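Local coordinates for protein dockerin type 1 (Clostridium thermocellum, PDB 4DH2) that serves as the calcium-binding dockerin module of a probable glycoside hydrolase, docking it onto a cohesin of the cellulosome system, at residues Asp20-Lys25 and Asp56-Lys61; Met41-Asn47 and Phe71-Ser75. All coordinates share one frame; numbering follows the deposited sequence.

Contact 1. Residues Asp20-Lys25 and Asp56-Lys61; sequences DYVLMK and DCNYLK. With CA (calcium ion), chain H; CA (calcium ion), chain I; SO4 (sulfate ion), chain J; SO4 (sulfate ion), chain K.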
# COMPACT_ATOMS: atom_id res chain seq x y z
N ASP B 20 -2.99 13.36 1.40
CA ASP B 20 -4.34 13.80 1.68
C ASP B 20 -4.95 13.02 2.83
O ASP B 20 -5.72 13.54 3.63
CB ASP B 20 -5.20 13.64 0.45
CG ASP B 20 -4.63 14.43 -0.72
OD1 ASP B 20 -4.68 15.67 -0.69
OD2 ASP B 20 -4.07 13.77 -1.61
N TYR B 21 -4.61 11.74 2.90
CA TYR B 21 -5.09 10.89 4.00
C TYR B 21 -4.54 11.35 5.36
O TYR B 21 -5.28 11.48 6.35
CB TYR B 21 -4.65 9.45 3.73
CG TYR B 21 -5.19 8.41 4.69
CD1 TYR B 21 -6.55 8.26 4.89
CD2 TYR B 21 -4.33 7.54 5.34
CE1 TYR B 21 -7.04 7.31 5.76
CE2 TYR B 21 -4.81 6.57 6.21
CZ TYR B 21 -6.17 6.48 6.40
OH TYR B 21 -6.68 5.53 7.26
N VAL B 22 -3.23 11.58 5.41
CA VAL B 22 -2.60 12.05 6.64
C VAL B 22 -3.17 13.41 7.04
O VAL B 22 -3.51 13.64 8.23
CB VAL B 22 -1.08 12.16 6.45
CG1 VAL B 22 -0.44 12.78 7.66
CG2 VAL B 22 -0.49 10.73 6.20
N LEU B 23 -3.33 14.32 6.06
CA LEU B 23 -3.92 15.62 6.35
C LEU B 23 -5.36 15.52 6.86
O LEU B 23 -5.74 16.23 7.82
CB LEU B 23 -3.85 16.53 5.12
CG LEU B 23 -2.46 17.08 4.78
CD1 LEU B 23 -2.51 17.75 3.42
CD2 LEU B 23 -1.93 18.05 5.82
N MET B 24 -6.17 14.67 6.26
CA MET B 24 -7.53 14.46 6.72
C MET B 24 -7.54 14.00 8.19
O MET B 24 -8.29 14.51 9.02
CB MET B 24 -8.20 13.40 5.85
CG MET B 24 -9.54 12.96 6.36
SD MET B 24 -10.81 14.21 6.13
CE MET B 24 -11.21 13.75 4.43
N LYS B 25 -6.72 12.99 8.49
CA LYS B 25 -6.59 12.50 9.87
C LYS B 25 -6.20 13.60 10.83
O LYS B 25 -6.80 13.73 11.93
CB LYS B 25 -5.60 11.33 9.96
CG LYS B 25 -6.20 9.98 9.60
CD LYS B 25 -5.29 8.85 10.10
CE LYS B 25 -5.74 7.43 9.67
NZ LYS B 25 -4.71 6.32 10.00
N ASP B 56 -15.44 10.31 6.04
CA ASP B 56 -14.67 10.77 4.90
C ASP B 56 -13.27 10.20 4.92
O ASP B 56 -12.76 9.78 3.88
CB ASP B 56 -14.60 12.29 4.92
CG ASP B 56 -15.96 12.89 4.82
OD1 ASP B 56 -16.56 12.75 3.75
OD2 ASP B 56 -16.46 13.42 5.82
N CYS B 57 -12.67 10.17 6.11
CA CYS B 57 -11.35 9.56 6.24
C CYS B 57 -11.38 8.10 5.80
O CYS B 57 -10.49 7.62 5.10
CB CYS B 57 -10.89 9.62 7.69
SG CYS B 57 -9.10 9.67 7.82
N ASN B 58 -12.42 7.38 6.23
CA ASN B 58 -12.56 5.98 5.82
C ASN B 58 -12.74 5.82 4.32
O ASN B 58 -12.23 4.86 3.72
CB ASN B 58 -13.72 5.33 6.55
CG ASN B 58 -13.68 3.82 6.42
OD1 ASN B 58 -12.80 3.17 6.97
ND2 ASN B 58 -14.61 3.27 5.66
N TYR B 59 -13.44 6.76 3.67
CA TYR B 59 -13.58 6.70 2.23
C TYR B 59 -12.24 6.91 1.59
O TYR B 59 -11.92 6.26 0.59
CB TYR B 59 -14.57 7.73 1.67
CG TYR B 59 -15.98 7.21 1.61
CD1 TYR B 59 -16.91 7.58 2.56
CD2 TYR B 59 -16.36 6.33 0.62
CE1 TYR B 59 -18.20 7.09 2.53
CE2 TYR B 59 -17.65 5.83 0.57
CZ TYR B 59 -18.57 6.22 1.51
OH TYR B 59 -19.84 5.71 1.45
N LEU B 60 -11.44 7.82 2.13
CA LEU B 60 -10.09 8.00 1.59
C LEU B 60 -9.28 6.70 1.71
O LEU B 60 -8.58 6.33 0.76
CB LEU B 60 -9.31 9.12 2.28
CG LEU B 60 -9.31 10.47 1.58
CD1 LEU B 60 -10.70 11.06 1.65
CD2 LEU B 60 -8.30 11.38 2.25
N LYS B 61 -9.39 6.03 2.86
CA LYS B 61 -8.68 4.77 3.08
C LYS B 61 -9.12 3.77 2.02
O LYS B 61 -8.28 3.13 1.38
CB LYS B 61 -8.96 4.22 4.48
CG LYS B 61 -8.37 2.85 4.78
CD LYS B 61 -8.83 2.24 6.12
CE LYS B 61 -8.10 2.85 7.31
NZ LYS B 61 -8.10 2.00 8.56
CA CA H . -3.45 15.77 -2.82
CA CA I . -18.71 13.59 4.70
S SO4 J . -22.28 7.00 3.74
O1 SO4 J . -21.34 5.91 3.98
O2 SO4 J . -22.28 7.84 4.94
O3 SO4 J . -21.90 7.76 2.56
O4 SO4 J . -23.62 6.47 3.50
S SO4 K . -14.36 -0.75 5.54
O1 SO4 K . -13.40 -1.63 6.20
O2 SO4 K . -15.28 -0.21 6.54
O3 SO4 K . -13.64 0.35 4.90
O4 SO4 K . -15.09 -1.49 4.51
O HOH W 1 -1.30 14.88 -2.18
O HOH W 2 -19.22 12.27 6.51
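The Tyr21 ring meets helix 54-64 along its CD1-CE1 side: the backbone O of Cys57 lies at the ring edge, in plane and 3.5 Å from CE1, while Leu60 CB and Lys61 CB approach obliquely. Cys57 SG also sits obliquely to the ring, 4.7 Å from its centroid, a sulfur-aromatic contact. With CG anti to the backbone N (chi1 -173°), Tyr21 reaches across to the other helix and lays its OH against the Lys61 side chain, 3.8 Å from CB. The sulfur of Cys57 is wedged against aliphatic carbon as well, 3.4 Å from Lys25 CG and 3.6 Å from Met24 CG. The two helices run nearly antiparallel (163°), their axes 9.8 Å apart, and pair the two calcium-binding F-hand-like repeats of the type I dockerin fold. Asp20 and Asp56 occupy equivalent places in these repeats, each chelating its own calcium ion through both carboxylate oxygens, with OD2 also hydrogen-bonded to the backbone N of Asn17 and Asn53, respectively. Met24 bends at chi2 and chi3, bringing CE to Asp56 CB (3.7 Å) and Leu60 CD1. Toward the Tyr21 end, Leu60 CD2 packs on Tyr21 CA. Lys25 forms salt bridges with Asp94 and Asp96 of the cohesin chain, and Lys61 with Asp79 of that chain.

Contact 2. Residues Met41-Asn47 and Phe71-Ser75; sequences MWVGDVN and FPKNS. With CA (calcium ion), chain I; SO4 (sulfate ion), chain J.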
# COMPACT_ATOMS: atom_id res chain seq x y z
N MET B 41 -15.04 21.94 2.64
CA MET B 41 -16.18 21.07 2.47
C MET B 41 -16.16 20.45 1.06
O MET B 41 -16.49 19.28 0.89
CB MET B 41 -17.46 21.85 2.73
CG MET B 41 -18.67 20.96 2.91
SD MET B 41 -18.67 19.88 4.38
CE MET B 41 -18.84 21.10 5.68
N TRP B 42 -15.77 21.22 0.05
CA TRP B 42 -15.78 20.64 -1.29
C TRP B 42 -14.74 19.51 -1.39
O TRP B 42 -15.06 18.40 -1.83
CB TRP B 42 -15.51 21.70 -2.36
CG TRP B 42 -15.46 21.04 -3.67
CD1 TRP B 42 -14.35 20.80 -4.41
CD2 TRP B 42 -16.56 20.45 -4.38
NE1 TRP B 42 -14.69 20.11 -5.56
CE2 TRP B 42 -16.04 19.89 -5.56
CE3 TRP B 42 -17.94 20.36 -4.13
CZ2 TRP B 42 -16.85 19.24 -6.50
CZ3 TRP B 42 -18.74 19.71 -5.06
CH2 TRP B 42 -18.19 19.16 -6.23
N VAL B 43 -13.54 19.76 -0.90
CA VAL B 43 -12.48 18.76 -1.01
C VAL B 43 -12.57 17.67 0.05
O VAL B 43 -12.14 16.53 -0.20
CB VAL B 43 -11.07 19.39 -0.96
CG1 VAL B 43 -10.91 20.39 -2.10
CG2 VAL B 43 -10.82 20.07 0.40
N GLY B 44 -13.06 18.00 1.24
CA GLY B 44 -13.00 17.06 2.35
C GLY B 44 -14.22 16.23 2.59
O GLY B 44 -14.12 15.17 3.21
N ASP B 45 -15.40 16.71 2.16
CA ASP B 45 -16.63 15.94 2.33
C ASP B 45 -16.80 15.07 1.09
O ASP B 45 -17.43 15.49 0.12
CB ASP B 45 -17.84 16.86 2.46
CG ASP B 45 -19.15 16.10 2.42
OD1 ASP B 45 -19.18 14.93 2.80
OD2 ASP B 45 -20.18 16.68 1.98
N VAL B 46 -16.22 13.88 1.12
CA VAL B 46 -16.13 13.07 -0.10
C VAL B 46 -17.37 12.23 -0.35
O VAL B 46 -17.57 11.76 -1.47
CB VAL B 46 -14.90 12.16 -0.10
CG1 VAL B 46 -13.64 12.96 0.04
CG2 VAL B 46 -14.99 11.12 1.00
N ASN B 47 -18.19 12.02 0.67
CA ASN B 47 -19.43 11.26 0.50
C ASN B 47 -20.63 12.18 0.31
O ASN B 47 -21.73 11.72 0.01
CB ASN B 47 -19.68 10.25 1.63
CG ASN B 47 -19.97 10.91 2.95
OD1 ASN B 47 -19.51 11.99 3.20
ND2 ASN B 47 -20.72 10.23 3.81
N PHE B 71 -15.17 8.58 -5.23
CA PHE B 71 -15.95 8.92 -4.05
C PHE B 71 -17.41 9.12 -4.40
O PHE B 71 -17.76 9.46 -5.53
CB PHE B 71 -15.38 10.19 -3.41
CG PHE B 71 -13.97 10.04 -2.97
CD1 PHE B 71 -13.64 9.13 -1.95
CD2 PHE B 71 -12.96 10.77 -3.56
CE1 PHE B 71 -12.32 8.96 -1.55
CE2 PHE B 71 -11.64 10.60 -3.15
CZ PHE B 71 -11.33 9.69 -2.14
N PRO B 72 -18.28 8.92 -3.43
CA PRO B 72 -19.72 9.04 -3.71
C PRO B 72 -20.08 10.39 -4.30
O PRO B 72 -20.90 10.44 -5.22
CB PRO B 72 -20.36 8.84 -2.34
CG PRO B 72 -19.39 7.95 -1.62
CD PRO B 72 -18.02 8.34 -2.09
N LYS B 73 -19.47 11.47 -3.81
CA LYS B 73 -19.77 12.79 -4.35
C LYS B 73 -19.01 13.04 -5.65
O LYS B 73 -17.85 12.67 -5.76
CB LYS B 73 -19.39 13.85 -3.32
CG LYS B 73 -19.64 15.28 -3.76
CD LYS B 73 -19.40 16.27 -2.63
CE LYS B 73 -17.97 16.80 -2.63
NZ LYS B 73 -17.67 17.73 -1.49
N ASN B 74 -19.64 13.69 -6.62
CA ASN B 74 -19.00 13.92 -7.93
C ASN B 74 -19.00 15.38 -8.37
O ASN B 74 -19.72 16.21 -7.82
CB ASN B 74 -19.68 13.07 -9.01
CG ASN B 74 -19.19 11.64 -9.01
OD1 ASN B 74 -18.06 11.36 -9.41
ND2 ASN B 74 -20.04 10.72 -8.58
N SER B 75 -18.18 15.70 -9.38
CA SER B 75 -18.17 17.04 -9.96
C SER B 75 -19.36 17.24 -10.90
O SER B 75 -19.78 18.36 -11.18
CB SER B 75 -16.86 17.30 -10.71
OG SER B 75 -16.71 16.41 -11.81
CA CA I . -18.71 13.59 4.70
S SO4 J . -22.28 7.00 3.74
O1 SO4 J . -21.34 5.91 3.98
O2 SO4 J . -22.28 7.84 4.94
O3 SO4 J . -21.90 7.76 2.56
O4 SO4 J . -23.62 6.47 3.50
O HOH W 2 -19.22 12.27 6.51
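The start of the second calcium-binding loop, where helix 40-44 gives way to Asp45, is joined here to the C-terminal tail of the dockerin, chiefly through Lys73. Its side chain leaves the tail extended as far as CD and then turns at chi3 (93°), which carries the ammonium group to the end of the helix. There NZ donates to the backbone O of Trp42 at 2.7 Å and to that of Asp45 at 2.8 Å, standing somewhat out of both carbonyl planes. The negative end of the helix dipole probably favours the ammonium group here, and the Asp45 carboxylate, too distant for a salt bridge and also engaged with the calcium ion, may add to the attraction. The indole of Trp42 borders the same lysine: CE lies over one face of the six-membered ring, 4.1 Å from its centroid, a CH-pi contact, while NZ makes an off-centre cation-pi contact. Trp42 NE1 is hydrogen-bonded to the backbone O of Ala5.

Nearer the tail backbone, Lys73 N donates to Val46 O at 3.0 Å in a nearly straight bond (163°). Val46 CB makes a CH-pi contact over one face of the Phe71 ring, 4.0 Å from its centroid, and Phe71 also stacks with Tyr63. Pro72 CB rests on Asn47 CA at 3.8 Å. Asn47 divides its amide between two partners, OD1 binding the calcium ion at 2.3 Å and ND2 donating to a sulfate probably from the crystallisation liquor. Asp45 OD1 is a further ligand, while its OD2 accepts from Asn50 N. With Asp49, the Val51 carbonyl, Asp56 and a water, these residues complete the seven-coordinate calcium site of an EF-hand-type loop, as found in type I dockerins.

How the contacts relate
From the N terminus, the chain passes through the first calcium loop into helix 18-28, continues through helix 40-44 and the second calcium loop, and enters helix 54-64 before the tail. Contact 1 closes the span from 20-25 to 56-61, tying together the helices that follow the two calcium loops. Contact 2 begins inside that span, at 41-47, and ends beyond it, at 71-75, so the two closures cross. Their centres are about 12 Å apart, but they share the second calcium ion, beside which Asp56 OD1 probably accepts a hydrogen bond from Val46 N. Met24 CE also touches Gly44 O, directly linking helices 18-28 and 40-44.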